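Local coordinates for phenolpthiocerol synthesis type-I polyketide synthase ppsA (PDB 7AKC), which probably takes part in building the lipid core of phthiocerols and phenolphthiocerols by adding malonyl or methylmalonyl extender units, here represented by its acyltransferase domain, at residues Q169-I174 with H214-D219; G148-L153 with V207-A212; S243-D248 with A261-N266; A165-V170 with I190-T195; I109-G114 with V268-A273. One frame throughout, in Å; residues are numbered along the deposited sequence.

All five contacts lie in the acyltransferase domain, which is built from a parallel five-stranded sheet with helices and a small antiparallel four-stranded sheet. Interactions 1, 2 and 4 belong to the small sheet: 1 and 2 meet its strands, and 4 seats helix 187-199 beside it, with centres 11 to 12 Å apart. Interactions 3 and 5, centres 9 Å apart, follow the ends of strands 240-242 and 107-110 of the parallel sheet. Along the chain, interaction 5 encloses the other four, and interaction 4 is nested within 2. Interactions 1 and 5 join through His214 and Ser112, so the probable active site lies between the two subdomains.

Interaction 1 of 5, residues Q169-I174 with H214-D219; sequences QVTLGI and HNPAMD. With NA (sodium ion), chain B.
The methyl CG2 of Thr171 points at the ring of Pro216, 3.7 Å from Pro216 CD. The two branches of Thr171 do different work. CG2 meets the proline ring, whereas OG1, set between the backbone N and the carbonyl carbon (chi1 56°), points to the backbone of the opposite loop and comes within 3.3 Å of Asn215 CA. Two waters fill out the polar side of this approach. One accepts from Thr171 OG1 and donates to both Leu172 O and His214 O, tying the strand edge to the loop; the other donates to Gln169 O and to Asn215 OD1.

Farther along, His214 lays its CB 3.6 Å from Gly173 O. The imidazole is held at both nitrogens: ND1 is hydrogen-bonded to Asn266 O and NE2 to Ser112 OG. Such a pair of bonds fixes the rotation of the ring. Asn215 turns its side chain back on its own loop, where OD1 accepts from Ala217 N at 3.2 Å, the donor standing above the carbonyl plane, and ND2 is bound to Ala212 O and Pro213 O.

On the strand side, Val170 O is a ligand of a sodium ion, and Gly173 and Ile174 form a classic beta bulge against Val182. The Asn215 arrangement is an Asx turn opening the 3-10 segment 216-219. The Ser112-His214 pair is consistent with the serine-histidine dyad of the acyltransferase family.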
# COMPACT_ATOMS: atom_id res chain seq x y z
N GLN A 169 4.04 12.32 -16.92
CA GLN A 169 3.60 10.94 -16.70
C GLN A 169 4.17 10.27 -15.45
O GLN A 169 3.81 9.12 -15.17
CB GLN A 169 3.92 10.08 -17.92
CG GLN A 169 3.09 10.37 -19.14
CD GLN A 169 3.53 9.42 -20.24
OE1 GLN A 169 4.53 9.69 -20.95
NE2 GLN A 169 2.81 8.30 -20.40
N VAL A 170 5.02 10.97 -14.68
CA VAL A 170 5.58 10.42 -13.45
C VAL A 170 4.98 11.17 -12.28
O VAL A 170 5.06 12.39 -12.23
CB VAL A 170 7.12 10.50 -13.39
CG1 VAL A 170 7.60 9.96 -12.05
CG2 VAL A 170 7.73 9.70 -14.56
N THR A 171 4.45 10.42 -11.29
CA THR A 171 3.90 11.05 -10.10
C THR A 171 4.46 10.43 -8.85
O THR A 171 5.07 9.34 -8.87
CB THR A 171 2.34 11.00 -10.18
OG1 THR A 171 1.93 9.64 -10.35
CG2 THR A 171 1.79 11.88 -11.32
N LEU A 172 4.26 11.11 -7.72
CA LEU A 172 4.64 10.61 -6.42
C LEU A 172 3.63 9.48 -6.16
O LEU A 172 2.42 9.70 -6.21
CB LEU A 172 4.52 11.74 -5.40
CG LEU A 172 5.09 11.43 -4.03
CD1 LEU A 172 5.47 12.74 -3.27
CD2 LEU A 172 4.11 10.66 -3.18
N GLY A 173 4.14 8.28 -6.02
CA GLY A 173 3.33 7.09 -5.85
C GLY A 173 3.10 6.71 -4.39
O GLY A 173 2.00 6.26 -4.05
N ILE A 174 4.16 6.74 -3.55
CA ILE A 174 4.00 6.32 -2.13
C ILE A 174 4.80 7.20 -1.21
O ILE A 174 5.97 7.50 -1.48
CB ILE A 174 4.44 4.84 -1.91
CG1 ILE A 174 3.81 3.87 -2.92
CG2 ILE A 174 4.20 4.34 -0.43
CD1 ILE A 174 4.36 2.36 -2.79
N HIS A 214 -0.77 3.86 -8.93
CA HIS A 214 -0.46 5.18 -8.30
C HIS A 214 0.21 6.14 -9.28
O HIS A 214 1.09 6.87 -8.86
CB HIS A 214 0.24 4.99 -6.96
CG HIS A 214 -0.34 3.85 -6.21
ND1 HIS A 214 -1.66 3.83 -5.84
CD2 HIS A 214 0.19 2.68 -5.83
CE1 HIS A 214 -1.91 2.70 -5.23
NE2 HIS A 214 -0.81 1.98 -5.22
N ASN A 215 -0.28 6.14 -10.52
CA ASN A 215 0.28 7.04 -11.56
C ASN A 215 -0.79 7.23 -12.65
O ASN A 215 -1.73 6.45 -12.66
CB ASN A 215 1.66 6.56 -12.03
CG ASN A 215 1.58 5.32 -12.88
OD1 ASN A 215 1.43 5.41 -14.09
ND2 ASN A 215 1.70 4.16 -12.26
N PRO A 216 -0.66 8.23 -13.54
CA PRO A 216 -1.69 8.51 -14.55
C PRO A 216 -2.10 7.36 -15.49
O PRO A 216 -3.12 7.46 -16.09
CB PRO A 216 -1.08 9.66 -15.37
CG PRO A 216 -0.21 10.37 -14.38
CD PRO A 216 0.40 9.24 -13.58
N ALA A 217 -1.29 6.32 -15.58
CA ALA A 217 -1.64 5.16 -16.42
C ALA A 217 -2.88 4.45 -15.86
O ALA A 217 -3.53 3.73 -16.61
CB ALA A 217 -0.48 4.22 -16.50
N MET A 218 -3.16 4.66 -14.58
CA MET A 218 -4.37 4.05 -13.96
C MET A 218 -5.65 4.82 -14.30
O MET A 218 -6.73 4.26 -14.11
CB MET A 218 -4.18 3.97 -12.44
CG MET A 218 -2.96 3.19 -12.04
SD MET A 218 -3.13 1.42 -12.38
CE MET A 218 -1.99 1.23 -13.75
N ASP A 219 -5.54 6.06 -14.79
CA ASP A 219 -6.75 6.87 -15.05
C ASP A 219 -7.68 6.11 -16.00
O ASP A 219 -8.87 6.06 -15.74
CB ASP A 219 -6.41 8.19 -15.73
CG ASP A 219 -5.63 9.17 -14.88
OD1 ASP A 219 -5.63 9.00 -13.67
OD2 ASP A 219 -5.05 10.09 -15.45
NA NA B . 5.09 14.58 -12.68
O HOH W 1 2.05 7.29 -16.02
O HOH W 2 0.35 9.37 -7.89
O HOH W 3 4.18 15.28 -10.64
O HOH W 4 4.25 16.65 -13.47
O HOH W 5 2.68 14.70 -13.20

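Interaction 2 of 5, residues G148-L153 with V207-A212; sequences GGMALL and VNIEVA
Met150 carries the contact, touching three residues of 207-212 with successive atoms of its side chain. Its CB packs against Val207 CB at 4.0 Å, its CG lies 4.1 Å from Ala212 CB, and its SD meets Ile209 CD1 at the same separation of 4.1 Å. CG stands anti to the carbonyl carbon (chi1 -64°), and the chain bends only at its last torsion, which lets the thioether cross the isoleucine obliquely. On the other flank, Val207 CG2 rests 4.0 Å from Leu152 CB.

A nearly straight backbone bond supports these contacts: Val207 N donates to Met150 O at 2.9 Å, with an angle of 170° at the hydrogen. Met150 N, by contrast, is buried with no partner in the model.

Toward the other end the packing becomes closer to the backbone. Ala212 CB presses on Gly148 C at 3.6 Å, an approach helped by the lack of a side chain on the glycine. Beyond it, one water accepts from Gly148 N and Ala212 N, and another lies between Gly148 O and Glu210 O.

Strand 148-153 is an inner strand of the antiparallel sheet. Strand 180-184 flanks it through backbone bonds of Ala151 and Leu153, and the outermost strand 204-207 runs along its other side, continuing into the loop 207-212. From that loop, Glu210 and Val211 touch Ile80 on helix 79-100.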
# COMPACT_ATOMS: atom_id res chain seq x y z
N GLY A 148 5.08 0.16 -16.77
CA GLY A 148 5.39 1.13 -15.72
C GLY A 148 6.32 0.56 -14.68
O GLY A 148 6.47 -0.66 -14.53
N GLY A 149 7.02 1.44 -14.02
CA GLY A 149 7.94 1.05 -12.98
C GLY A 149 7.85 2.02 -11.81
O GLY A 149 7.06 2.97 -11.83
N MET A 150 8.52 1.66 -10.73
CA MET A 150 8.57 2.51 -9.55
C MET A 150 10.01 2.69 -9.11
O MET A 150 10.85 1.85 -9.43
CB MET A 150 7.72 1.93 -8.42
CG MET A 150 6.25 1.89 -8.81
SD MET A 150 5.15 1.14 -7.59
CE MET A 150 4.33 2.53 -7.00
N ALA A 151 10.30 3.75 -8.35
CA ALA A 151 11.66 3.92 -7.82
C ALA A 151 11.55 4.45 -6.41
O ALA A 151 10.76 5.36 -6.16
CB ALA A 151 12.49 4.88 -8.67
N LEU A 152 12.35 3.90 -5.51
CA LEU A 152 12.45 4.33 -4.13
C LEU A 152 13.54 5.37 -4.10
O LEU A 152 14.71 5.07 -4.43
CB LEU A 152 12.85 3.15 -3.24
CG LEU A 152 13.09 3.51 -1.76
CD1 LEU A 152 11.82 4.14 -1.11
CD2 LEU A 152 13.59 2.27 -0.96
N LEU A 153 13.20 6.61 -3.74
CA LEU A 153 14.16 7.70 -3.71
C LEU A 153 14.45 8.11 -2.27
O LEU A 153 13.52 8.22 -1.45
CB LEU A 153 13.57 8.92 -4.44
CG LEU A 153 12.96 8.66 -5.83
CD1 LEU A 153 12.48 9.94 -6.44
CD2 LEU A 153 13.96 7.95 -6.75
N VAL A 207 12.07 -0.35 -7.97
CA VAL A 207 11.17 -1.21 -7.23
C VAL A 207 10.45 -2.00 -8.32
O VAL A 207 9.62 -1.44 -9.02
CB VAL A 207 10.17 -0.42 -6.35
CG1 VAL A 207 9.13 -1.35 -5.74
CG2 VAL A 207 10.92 0.35 -5.25
N ASN A 208 10.85 -3.26 -8.54
CA ASN A 208 10.24 -4.07 -9.61
C ASN A 208 8.82 -4.52 -9.23
O ASN A 208 8.62 -4.98 -8.11
CB ASN A 208 11.14 -5.24 -10.02
CG ASN A 208 12.46 -4.77 -10.59
OD1 ASN A 208 12.53 -3.78 -11.35
ND2 ASN A 208 13.54 -5.44 -10.23
N ILE A 209 7.85 -4.35 -10.15
CA ILE A 209 6.42 -4.64 -9.92
C ILE A 209 5.75 -5.06 -11.24
O ILE A 209 6.11 -4.56 -12.29
CB ILE A 209 5.73 -3.37 -9.31
CG1 ILE A 209 4.32 -3.68 -8.81
CG2 ILE A 209 5.75 -2.17 -10.29
CD1 ILE A 209 3.83 -2.70 -7.63
N GLU A 210 4.77 -5.97 -11.19
CA GLU A 210 4.09 -6.47 -12.40
C GLU A 210 3.47 -5.34 -13.19
O GLU A 210 3.65 -5.29 -14.41
CB GLU A 210 3.02 -7.53 -12.06
CG GLU A 210 3.55 -8.87 -11.58
CD GLU A 210 4.36 -8.93 -10.29
OE1 GLU A 210 4.19 -8.04 -9.42
OE2 GLU A 210 5.14 -9.89 -10.14
N VAL A 211 2.75 -4.47 -12.49
CA VAL A 211 2.08 -3.29 -13.09
C VAL A 211 2.19 -2.17 -12.06
O VAL A 211 1.87 -2.40 -10.90
CB VAL A 211 0.60 -3.52 -13.44
CG1 VAL A 211 -0.07 -2.24 -13.92
CG2 VAL A 211 0.40 -4.63 -14.46
N ALA A 212 2.65 -1.00 -12.48
CA ALA A 212 2.82 0.13 -11.54
C ALA A 212 1.51 0.87 -11.37
O ALA A 212 1.00 1.44 -12.32
CB ALA A 212 3.91 1.04 -12.01
O HOH W 6 2.78 -1.06 -15.69
O HOH W 7 5.47 -3.17 -14.89

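Interaction 3 of 5, residues S243-D248 with A261-N266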
# COMPACT_ATOMS: atom_id res chain seq x y z
N SER A 243 -7.38 4.37 6.13
CA SER A 243 -7.10 4.23 4.69
C SER A 243 -5.84 5.01 4.33
O SER A 243 -5.58 6.07 4.87
CB SER A 243 -8.26 4.80 3.89
OG SER A 243 -8.05 4.70 2.50
N THR A 244 -5.10 4.51 3.36
CA THR A 244 -3.95 5.21 2.80
C THR A 244 -4.33 5.87 1.45
O THR A 244 -3.47 6.44 0.76
CB THR A 244 -2.78 4.23 2.61
OG1 THR A 244 -3.17 3.12 1.75
CG2 THR A 244 -2.20 3.72 3.97
N THR A 245 -5.60 5.82 1.07
CA THR A 245 -6.07 6.35 -0.19
C THR A 245 -6.13 7.88 -0.29
O THR A 245 -5.80 8.44 -1.37
CB THR A 245 -7.44 5.74 -0.51
OG1 THR A 245 -7.25 4.33 -0.70
CG2 THR A 245 -8.08 6.36 -1.77
N TYR A 246 -6.56 8.52 0.79
CA TYR A 246 -6.80 9.97 0.78
C TYR A 246 -5.80 10.76 1.63
O TYR A 246 -5.37 10.28 2.68
CB TYR A 246 -8.22 10.25 1.27
CG TYR A 246 -9.29 9.42 0.62
CD1 TYR A 246 -9.83 9.80 -0.60
CD2 TYR A 246 -9.76 8.26 1.21
CE1 TYR A 246 -10.81 9.05 -1.22
CE2 TYR A 246 -10.73 7.50 0.60
CZ TYR A 246 -11.26 7.89 -0.61
OH TYR A 246 -12.22 7.14 -1.22
N ALA A 247 -5.49 11.97 1.17
CA ALA A 247 -4.61 12.85 1.95
C ALA A 247 -5.30 13.25 3.26
O ALA A 247 -4.63 13.47 4.25
CB ALA A 247 -4.27 14.12 1.15
N ASP A 248 -6.63 13.37 3.22
CA ASP A 248 -7.41 13.71 4.44
C ASP A 248 -7.80 12.40 5.11
O ASP A 248 -8.61 11.68 4.55
CB ASP A 248 -8.61 14.60 4.11
CG ASP A 248 -9.47 15.00 5.31
OD1 ASP A 248 -9.05 14.75 6.45
OD2 ASP A 248 -10.55 15.56 5.08
N ALA A 261 -11.41 2.33 -7.36
CA ALA A 261 -10.94 3.06 -8.56
C ALA A 261 -10.03 4.22 -8.15
O ALA A 261 -9.00 4.48 -8.79
CB ALA A 261 -12.14 3.60 -9.34
N THR A 262 -10.37 4.91 -7.04
CA THR A 262 -9.57 6.02 -6.56
C THR A 262 -8.26 5.56 -5.95
O THR A 262 -7.21 6.15 -6.20
CB THR A 262 -10.40 6.85 -5.57
OG1 THR A 262 -11.48 7.47 -6.26
CG2 THR A 262 -9.57 7.90 -4.83
N ASN A 263 -8.33 4.48 -5.15
CA ASN A 263 -7.18 3.90 -4.45
C ASN A 263 -6.05 3.48 -5.40
O ASN A 263 -4.87 3.69 -5.09
CB ASN A 263 -7.63 2.74 -3.54
CG ASN A 263 -6.51 1.87 -3.08
OD1 ASN A 263 -6.16 0.88 -3.75
ND2 ASN A 263 -5.86 2.27 -2.00
N MET A 264 -6.42 2.91 -6.54
CA MET A 264 -5.41 2.43 -7.51
C MET A 264 -4.67 3.60 -8.19
O MET A 264 -3.55 3.37 -8.64
CB MET A 264 -6.07 1.53 -8.57
CG MET A 264 -6.86 2.27 -9.60
SD MET A 264 -7.80 1.14 -10.65
CE MET A 264 -6.53 -0.05 -11.07
N ARG A 265 -5.26 4.79 -8.25
CA ARG A 265 -4.63 5.95 -8.94
C ARG A 265 -3.95 6.87 -7.93
O ARG A 265 -2.84 7.32 -8.21
CB ARG A 265 -5.70 6.74 -9.69
CG ARG A 265 -5.26 8.10 -10.22
CD ARG A 265 -4.09 7.98 -11.16
NE ARG A 265 -3.64 9.29 -11.59
CZ ARG A 265 -2.70 10.01 -10.99
NH1 ARG A 265 -2.09 9.54 -9.92
NH2 ARG A 265 -2.37 11.19 -11.48
N ASN A 266 -4.60 7.14 -6.80
CA ASN A 266 -4.05 8.10 -5.85
C ASN A 266 -2.71 7.66 -5.30
O ASN A 266 -2.46 6.45 -5.19
CB ASN A 266 -5.00 8.27 -4.66
CG ASN A 266 -6.12 9.25 -4.89
OD1 ASN A 266 -6.36 9.72 -6.00
ND2 ASN A 266 -6.86 9.53 -3.83
O HOH W 8 -3.11 2.90 -0.97
O HOH W 9 -13.53 8.15 -3.63
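Thr245 meets Thr262 and Asn263 of the helix and Asn266 just after it, each with a different group. Its OG1 accepts from Asn263 ND2 at 2.8 Å, the hydroxyl lying in the amide plane of the asparagine. Its backbone O accepts from Asn266 ND2 at 2.9 Å; that bond is nearly straight (167°), with the oxygen in the Asn266 amide plane although the donor stands above the carbonyl plane. Its methyl CG2, placed anti to the backbone N, turns to Thr262 CG2 at 3.7 Å, the two side chains crossing at about a right angle.

The same methyl lies 3.6 Å above the plane of the Tyr246 ring, over its centre, so Thr245 CG2 is held between that ring and the helix. Tyr246 CE1 also reaches Thr262 CG2 at 4.0 Å.

Away from this tight centre the contact is looser and mediated by water. One water donates to Thr244 OG1 and receives only a weak bond from Asn263 ND2. Another lies at the edge of the tyrosine ring, 2.9 Å from Tyr246 OH, with a long, weak link to Thr262 OG1; the stronger partners are His259 for the tyrosine hydroxyl and Glu258 O for the threonine.

The loop is braced from within by an ST turn, Ser243 OG accepting from Thr245 N. Glu115 bonds to Ser243 OG, Thr244 N and Thr245 OG1. Because Asn263 donates to the Thr245 hydroxyl, the one proton of that hydroxyl is probably directed to Glu115, so the hydroxyl would accept from the amide and donate to the acid.

Interaction 4 of 5, residues A165-V170 with I190-T195; sequences ADFPQV and IDELIT. With NA (sodium ion), chain B.
Residues Phe167 to Val170 form a type I beta turn, closed by Val170 N donating to Phe167 O at 3.0 Å, and its first and last side chains face helix 187-199. Leu193 meets both of them with separate branches. Its CD2 lies over one face of the Phe167 ring, 4.0 Å from the centroid and 19° off the normal, a CH-pi contact displaced toward the rim. The phenyl and leucine side chains slide past each other in opposite directions. The other methyl, Leu193 CD1, meets Val170 tip to tip, 3.7 Å from Val170 CG1 and nearly as close to CG2, and so fills the fork of the valine.

Val170 CG1, anti to its own backbone nitrogen (chi1 178°), also lies 4.0 Å from Ile190 CD1. That methyl reaches the turn although the Ile190 CB points away from it. Glu192 approaches the phenyl at its edge: OE1 is 4.0 Å from Phe167 CZ, and the carboxylate plane is 79° from that of the ring. Its acid group is paired chiefly with Arg196, so the phenyl meets the flank of a salt bridge.

Phe167 O and Val170 O bind a sodium ion, at 2.4 Å and 2.2 Å. Ile164 O and three waters complete six ligands, and two of these waters also donate to Ala165 O and Pro168 O. The arrangement is a metal-bound turn leading from helix 157-164 into strand 171-177: backbone carbonyls gather the cation while the Phe167 and Val170 side chains pack on the helix.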
# COMPACT_ATOMS: atom_id res chain seq x y z
N ALA A 165 8.23 17.37 -11.31
CA ALA A 165 7.23 18.35 -11.74
C ALA A 165 7.21 18.51 -13.27
O ALA A 165 6.15 18.80 -13.82
CB ALA A 165 7.51 19.70 -11.06
N ASP A 166 8.36 18.31 -13.93
CA ASP A 166 8.38 18.43 -15.39
C ASP A 166 8.20 17.09 -16.11
O ASP A 166 8.41 17.04 -17.32
CB ASP A 166 9.61 19.19 -15.90
CG ASP A 166 10.93 18.74 -15.30
OD1 ASP A 166 10.93 17.83 -14.43
OD2 ASP A 166 11.99 19.30 -15.73
N PHE A 167 7.80 16.02 -15.42
CA PHE A 167 7.56 14.72 -16.05
C PHE A 167 6.08 14.47 -15.90
O PHE A 167 5.68 13.93 -14.88
CB PHE A 167 8.35 13.60 -15.35
CG PHE A 167 9.77 13.44 -15.80
CD1 PHE A 167 10.73 14.41 -15.52
CD2 PHE A 167 10.17 12.31 -16.50
CE1 PHE A 167 12.06 14.26 -15.95
CE2 PHE A 167 11.49 12.16 -16.95
CZ PHE A 167 12.43 13.13 -16.65
N PRO A 168 5.25 14.88 -16.91
CA PRO A 168 3.78 14.74 -16.74
C PRO A 168 3.29 13.34 -16.44
O PRO A 168 2.24 13.19 -15.80
CB PRO A 168 3.20 15.21 -18.10
CG PRO A 168 4.40 15.36 -19.02
CD PRO A 168 5.60 15.57 -18.17
N GLN A 169 4.04 12.32 -16.92
CA GLN A 169 3.60 10.94 -16.70
C GLN A 169 4.17 10.27 -15.45
O GLN A 169 3.81 9.12 -15.17
CB GLN A 169 3.92 10.08 -17.92
CG GLN A 169 3.09 10.37 -19.14
CD GLN A 169 3.53 9.42 -20.24
OE1 GLN A 169 4.53 9.69 -20.95
NE2 GLN A 169 2.81 8.30 -20.40
N VAL A 170 5.02 10.97 -14.68
CA VAL A 170 5.58 10.42 -13.45
C VAL A 170 4.98 11.17 -12.28
O VAL A 170 5.06 12.39 -12.23
CB VAL A 170 7.12 10.50 -13.39
CG1 VAL A 170 7.60 9.96 -12.05
CG2 VAL A 170 7.73 9.70 -14.56
N ILE A 190 11.22 6.36 -15.30
CA ILE A 190 11.71 6.00 -13.97
C ILE A 190 13.23 5.78 -14.01
O ILE A 190 13.94 6.34 -13.18
CB ILE A 190 10.97 4.76 -13.44
CG1 ILE A 190 9.46 5.09 -13.16
CG2 ILE A 190 11.68 4.16 -12.20
CD1 ILE A 190 9.16 6.27 -12.17
N ASP A 191 13.74 5.12 -15.07
CA ASP A 191 15.15 4.90 -15.22
C ASP A 191 15.88 6.25 -15.37
O ASP A 191 16.93 6.43 -14.76
CB ASP A 191 15.41 3.98 -16.41
CG ASP A 191 15.15 2.52 -16.07
OD1 ASP A 191 14.99 2.19 -14.85
OD2 ASP A 191 15.06 1.69 -17.01
N GLU A 192 15.31 7.18 -16.17
CA GLU A 192 15.98 8.47 -16.37
C GLU A 192 16.05 9.23 -15.05
O GLU A 192 17.04 9.90 -14.74
CB GLU A 192 15.29 9.33 -17.45
CG GLU A 192 15.99 10.68 -17.58
CD GLU A 192 15.58 11.68 -18.64
OE1 GLU A 192 14.68 11.37 -19.45
OE2 GLU A 192 16.21 12.77 -18.68
N LEU A 193 14.97 9.13 -14.25
CA LEU A 193 14.91 9.85 -12.97
C LEU A 193 15.88 9.26 -11.95
O LEU A 193 16.48 10.00 -11.17
CB LEU A 193 13.47 9.88 -12.43
CG LEU A 193 12.64 10.85 -13.24
CD1 LEU A 193 11.15 10.55 -13.05
CD2 LEU A 193 13.00 12.28 -12.81
N ILE A 194 16.06 7.93 -11.96
CA ILE A 194 17.05 7.26 -11.07
C ILE A 194 18.46 7.80 -11.37
O ILE A 194 19.22 8.10 -10.46
CB ILE A 194 16.94 5.73 -11.28
CG1 ILE A 194 15.63 5.22 -10.62
CG2 ILE A 194 18.14 4.98 -10.77
CD1 ILE A 194 15.36 3.80 -10.93
N THR A 195 18.78 7.95 -12.67
CA THR A 195 20.05 8.50 -13.12
C THR A 195 20.20 9.95 -12.64
O THR A 195 21.28 10.32 -12.16
CB THR A 195 20.14 8.44 -14.65
OG1 THR A 195 20.10 7.07 -15.05
CG2 THR A 195 21.49 9.08 -15.18
NA NA B . 5.09 14.58 -12.68
O HOH W 4 4.25 16.65 -13.47
O HOH W 5 2.68 14.70 -13.20
O HOH W 3 4.18 15.28 -10.64

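Interaction 5 of 5, residues I109-G114 with V268-A273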
# COMPACT_ATOMS: atom_id res chain seq x y z
N ILE A 109 -4.04 -1.23 8.61
CA ILE A 109 -3.59 -0.26 7.62
C ILE A 109 -3.15 -1.06 6.42
O ILE A 109 -2.35 -1.97 6.54
CB ILE A 109 -2.44 0.63 8.15
CG1 ILE A 109 -2.94 1.50 9.34
CG2 ILE A 109 -1.90 1.49 7.04
CD1 ILE A 109 -1.85 2.34 10.04
N GLY A 110 -3.71 -0.74 5.28
CA GLY A 110 -3.36 -1.40 4.03
C GLY A 110 -2.58 -0.41 3.18
O GLY A 110 -3.00 0.72 3.00
N HIS A 111 -1.44 -0.86 2.65
CA HIS A 111 -0.51 -0.12 1.80
C HIS A 111 -0.78 -0.52 0.35
O HIS A 111 -0.75 -1.71 0.01
CB HIS A 111 0.90 -0.50 2.23
CG HIS A 111 2.01 -0.05 1.35
ND1 HIS A 111 2.36 -0.76 0.19
CD2 HIS A 111 2.93 0.92 1.55
CE1 HIS A 111 3.43 -0.15 -0.29
NE2 HIS A 111 3.80 0.88 0.48
N SER A 112 -1.07 0.48 -0.52
CA SER A 112 -1.30 0.25 -1.93
C SER A 112 -2.40 -0.84 -2.17
O SER A 112 -3.44 -0.81 -1.52
CB SER A 112 0.04 -0.03 -2.64
OG SER A 112 -0.10 -0.30 -4.03
N MET A 113 -2.13 -1.85 -2.99
CA MET A 113 -3.06 -2.94 -3.25
C MET A 113 -3.44 -3.73 -1.97
O MET A 113 -4.47 -4.40 -1.96
CB MET A 113 -2.50 -3.86 -4.35
CG MET A 113 -1.98 -3.11 -5.57
SD MET A 113 -3.30 -2.47 -6.63
CE MET A 113 -3.39 -0.70 -6.05
N GLY A 114 -2.68 -3.56 -0.90
CA GLY A 114 -2.93 -4.20 0.39
C GLY A 114 -4.15 -3.69 1.13
O GLY A 114 -4.59 -4.32 2.10
N VAL A 268 -0.17 6.66 -2.30
CA VAL A 268 -0.40 5.82 -1.09
C VAL A 268 0.10 6.62 0.12
O VAL A 268 1.32 6.87 0.23
CB VAL A 268 0.41 4.52 -1.20
CG1 VAL A 268 0.25 3.70 0.09
CG2 VAL A 268 0.01 3.71 -2.44
N HIS A 269 -0.82 7.08 0.97
CA HIS A 269 -0.51 7.95 2.12
C HIS A 269 -0.08 7.11 3.31
O HIS A 269 -0.74 7.10 4.35
CB HIS A 269 -1.72 8.89 2.41
CG HIS A 269 -2.08 9.76 1.23
ND1 HIS A 269 -2.90 9.32 0.20
CD2 HIS A 269 -1.58 10.99 0.90
CE1 HIS A 269 -2.93 10.31 -0.69
NE2 HIS A 269 -2.18 11.35 -0.30
N PHE A 270 0.97 6.30 3.13
CA PHE A 270 1.40 5.33 4.14
C PHE A 270 1.99 5.99 5.35
O PHE A 270 1.55 5.73 6.48
CB PHE A 270 2.40 4.35 3.50
CG PHE A 270 2.79 3.23 4.44
CD1 PHE A 270 1.85 2.29 4.86
CD2 PHE A 270 4.09 3.12 4.90
CE1 PHE A 270 2.20 1.26 5.72
CE2 PHE A 270 4.43 2.13 5.82
CZ PHE A 270 3.49 1.19 6.22
N GLN A 271 2.99 6.90 5.15
CA GLN A 271 3.54 7.62 6.29
C GLN A 271 2.44 8.32 7.16
O GLN A 271 2.44 8.24 8.38
CB GLN A 271 4.50 8.68 5.74
CG GLN A 271 5.00 9.61 6.84
CD GLN A 271 5.82 10.73 6.28
OE1 GLN A 271 6.48 10.61 5.26
NE2 GLN A 271 5.77 11.87 6.97
N GLN A 272 1.50 8.96 6.49
CA GLN A 272 0.43 9.70 7.16
C GLN A 272 -0.45 8.76 7.96
O GLN A 272 -0.83 9.12 9.07
CB GLN A 272 -0.42 10.49 6.13
CG GLN A 272 0.35 11.57 5.32
CD GLN A 272 1.04 11.04 4.07
OE1 GLN A 272 1.19 9.84 3.85
NE2 GLN A 272 1.43 11.95 3.21
N ALA A 273 -0.79 7.57 7.41
CA ALA A 273 -1.62 6.62 8.16
C ALA A 273 -0.87 6.06 9.37
O ALA A 273 -1.41 5.99 10.47
CB ALA A 273 -2.09 5.48 7.24
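His111 and Phe270 form a T-shaped aromatic pair, the imidazole edge directed at the phenyl face with centroids 5.1 Å apart and planes at 84°. The touching atom is His111 CD2, 3.7 Å from Phe270 CG, above the ring but offset toward its rim. Both side chains extend anti to their backbone nitrogens (chi1 170° for the histidine), and they cross at about a right angle.

Van der Waals contacts continue on both flanks. Val268 uses its two methyls separately: CG1 lies over a face of the imidazole and 3.5 Å from Ser112 N, while CG2 packs on Ser112 CB at 3.7 Å. At the other end, Ile109 CG2 meets Ala273 CB at 4.0 Å and approaches Phe270 CE1, and Ile109 CD1 lies 3.7 Å from Ala273 O.

Polar groups find their partners beyond the contact: His111 ND1 has a weak bond with Gly29 N. The positive phi of Ser112 (53°), the partner of His214, together with the Gly110-Ser112-Gly114 pattern, is consistent with the nucleophile elbow of acyltransferases.

The turn at Ser112 follows strand 107-110, which lies in the parallel sheet between 240-242 and 23-27, and leads into helix 115-121. Val268 pairs through its backbone with Gly173 and Tyr175 of strand 171-177, and helix 270-278 then starts after His269 at the N-cap. Phe270 also touches Val26 of strand 23-27 and Ile301 of helix 298-308.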